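Local coordinates for hypothetical protein GrpB (Enterococcus faecalis, PDB 2NRK) that is of unknown function but belongs to the GrpB family, probably related to the nucleotidyltransferases, at residues K31-K36 and I59-E64. Residues are numbered along the deposited sequence; the frame is centred on the assembly and turned at random.
Sequences KENCLK and IVEEIE
With chi1 at -167°, the carboxamide of Asn33 swings away from its own backbone N and reaches the main chain of Glu62, while Leu35, its CG turned back beside its backbone N, lays its branched end across the CG of Glu61. The Asn33 amide mimics a strand neighbour: a lone pair of OD1, in its carbonyl plane, receives the N-H of Glu62 at 2.9 Å from Glu62 N, and ND2 returns a nearly straight bond of 3.0 Å to Glu62 O. Gripped at both ends by one residue, the amide is fixed in its rotation, and a water also bonds to OD1. The backbone O of Asn33 accepts from Glu61 N at 3.0 Å and also receives a CA-H...O contact from Val60. Cys34 and Val60 form an antiparallel non-hydrogen-bonded pair, after which the register slips by one: Leu35 and Lys36 both face Ile59 in a classic beta bulge. There Ile59 O accepts from Leu35 N at 2.7 Å and only weakly from Lys36 N at 3.4 Å, whereas Ile59 N gives Lys36 O a straighter bond of 172° at the donor hydrogen. The bulge points Leu35 toward the 59-64 segment, where CG and CD2 each lie 3.8 Å from Glu61 CG, the two side chains lying nearly perpendicular. Beyond this apolar stem, Glu61 OE1 forms a salt bridge with Lys169 of the second subunit, whose Trp172 packs on Lys36 and Ile59. The contact thus joins strand 34-40, outermost in the sheet of this chain and entered from helix 14-30 through a short 3-10 turn, to the end of strand 54-60, whose other neighbour is the parallel strand 101-107.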
loop_
_atom_site.group_PDB
_atom_site.type_symbol
_atom_site.label_atom_id
_atom_site.label_comp_id
_atom_site.label_asym_id
_atom_site.label_seq_id
_atom_site.Cartn_x
_atom_site.Cartn_y
_atom_site.Cartn_z
ATOM N N LYS A 31 -20.452 -9.462 5.009
ATOM C CA LYS A 31 -21.378 -8.416 4.560
ATOM C C LYS A 31 -20.641 -7.106 4.261
ATOM O O LYS A 31 -19.547 -7.140 3.683
ATOM C CB LYS A 31 -22.543 -8.238 5.551
ATOM C CG LYS A 31 -23.340 -9.550 5.736
ATOM C CD LYS A 31 -24.541 -9.431 6.613
ATOM C CE LYS A 31 -25.067 -10.853 6.882
ATOM N NZ LYS A 31 -26.269 -10.814 7.734
ATOM N N GLU A 32 -21.220 -5.979 4.684
ATOM C CA GLU A 32 -20.702 -4.648 4.322
ATOM C C GLU A 32 -19.318 -4.329 4.868
ATOM O O GLU A 32 -18.617 -3.479 4.301
ATOM C CB GLU A 32 -21.674 -3.530 4.734
ATOM C CG GLU A 32 -23.058 -3.598 4.092
ATOM C CD GLU A 32 -24.011 -4.527 4.826
ATOM O OE1 GLU A 32 -23.589 -5.190 5.802
ATOM O OE2 GLU A 32 -25.198 -4.576 4.438
ATOM N N ASN A 33 -18.913 -5.010 5.939
ATOM C CA ASN A 33 -17.612 -4.767 6.540
ATOM C C ASN A 33 -16.473 -5.244 5.615
ATOM O O ASN A 33 -15.319 -4.841 5.783
ATOM C CB ASN A 33 -17.529 -5.494 7.876
ATOM C CG ASN A 33 -16.353 -5.055 8.720
ATOM O OD1 ASN A 33 -15.851 -3.932 8.603
ATOM N ND2 ASN A 33 -15.921 -5.940 9.597
ATOM N N CYS A 34 -16.806 -6.102 4.654
ATOM C CA CYS A 34 -15.789 -6.663 3.740
ATOM C C CYS A 34 -15.555 -5.732 2.558
ATOM O O CYS A 34 -16.467 -5.479 1.749
ATOM C CB CYS A 34 -16.205 -8.041 3.230
ATOM S SG CYS A 34 -14.950 -8.785 2.154
ATOM N N LEU A 35 -14.342 -5.189 2.472
ATOM C CA LEU A 35 -14.012 -4.293 1.360
ATOM C C LEU A 35 -13.535 -5.085 0.156
ATOM O O LEU A 35 -13.807 -4.681 -1.000
ATOM C CB LEU A 35 -12.902 -3.306 1.760
ATOM C CG LEU A 35 -13.347 -2.246 2.776
ATOM C CD1 LEU A 35 -12.133 -1.568 3.382
ATOM C CD2 LEU A 35 -14.254 -1.195 2.108
ATOM N N LYS A 36 -12.809 -6.180 0.408
ATOM C CA LYS A 36 -12.199 -6.937 -0.686
ATOM C C LYS A 36 -11.743 -8.306 -0.172
ATOM O O LYS A 36 -11.243 -8.410 0.932
ATOM C CB LYS A 36 -10.979 -6.151 -1.220
ATOM C CG LYS A 36 -10.305 -6.762 -2.430
ATOM C CD LYS A 36 -11.210 -6.620 -3.636
ATOM C CE LYS A 36 -10.522 -7.221 -4.846
ATOM N NZ LYS A 36 -11.357 -6.846 -6.000
ATOM N N ILE A 59 -9.923 -7.862 3.494
ATOM C CA ILE A 59 -9.672 -6.499 3.959
ATOM C C ILE A 59 -11.002 -5.936 4.419
ATOM O O ILE A 59 -11.982 -5.952 3.654
ATOM C CB ILE A 59 -9.080 -5.642 2.806
ATOM C CG1 ILE A 59 -7.801 -6.305 2.291
ATOM C CG2 ILE A 59 -8.856 -4.238 3.309
ATOM C CD1 ILE A 59 -7.300 -5.641 0.983
ATOM N N VAL A 60 -11.053 -5.470 5.665
ATOM C CA VAL A 60 -12.304 -4.996 6.281
ATOM C C VAL A 60 -12.209 -3.552 6.769
ATOM O O VAL A 60 -11.103 -3.022 6.988
ATOM C CB VAL A 60 -12.741 -5.906 7.500
ATOM C CG1 VAL A 60 -12.990 -7.333 7.011
ATOM C CG2 VAL A 60 -11.683 -5.866 8.640
ATOM N N GLU A 61 -13.371 -2.921 6.964
ATOM C CA GLU A 61 -13.410 -1.558 7.499
ATOM C C GLU A 61 -13.034 -1.526 8.971
ATOM O O GLU A 61 -12.309 -0.626 9.409
ATOM C CB GLU A 61 -14.796 -0.939 7.290
ATOM C CG GLU A 61 -15.087 -0.724 5.826
ATOM C CD GLU A 61 -16.233 0.259 5.569
ATOM O OE1 GLU A 61 -16.371 1.278 6.305
ATOM O OE2 GLU A 61 -16.978 -0.014 4.601
ATOM N N GLU A 62 -13.541 -2.511 9.726
ATOM C CA GLU A 62 -13.380 -2.549 11.183
ATOM C C GLU A 62 -13.056 -3.962 11.653
ATOM O O GLU A 62 -13.905 -4.849 11.588
ATOM C CB GLU A 62 -14.663 -2.119 11.881
ATOM C CG GLU A 62 -15.095 -0.699 11.664
ATOM C CD GLU A 62 -16.355 -0.404 12.446
ATOM O OE1 GLU A 62 -16.296 -0.471 13.692
ATOM O OE2 GLU A 62 -17.399 -0.157 11.806
ATOM N N ILE A 63 -11.833 -4.155 12.130
ATOM C CA ILE A 63 -11.380 -5.490 12.530
ATOM C C ILE A 63 -12.115 -6.029 13.756
ATOM O O ILE A 63 -12.473 -7.198 13.799
ATOM C CB ILE A 63 -9.833 -5.589 12.670
ATOM C CG1 ILE A 63 -9.380 -7.076 12.685
ATOM C CG2 ILE A 63 -9.299 -4.857 13.879
ATOM C CD1 ILE A 63 -9.568 -7.812 11.365
ATOM N N GLU A 64 -12.410 -5.161 14.721
ATOM C CA GLU A 64 -13.044 -5.640 15.965
ATOM C C GLU A 64 -14.433 -6.201 15.719
ATOM O O GLU A 64 -14.886 -7.112 16.429
ATOM C CB GLU A 64 -13.055 -4.534 17.029
ATOM C CG GLU A 64 -11.646 -4.022 17.346
ATOM C CD GLU A 64 -11.479 -3.514 18.779
ATOM O OE1 GLU A 64 -12.499 -3.252 19.477
ATOM O OE2 GLU A 64 -10.303 -3.364 19.207
HETATM O O HOH W 1 -17.211 -1.998 2.889
HETATM O O HOH W 2 -18.018 -1.874 9.009
#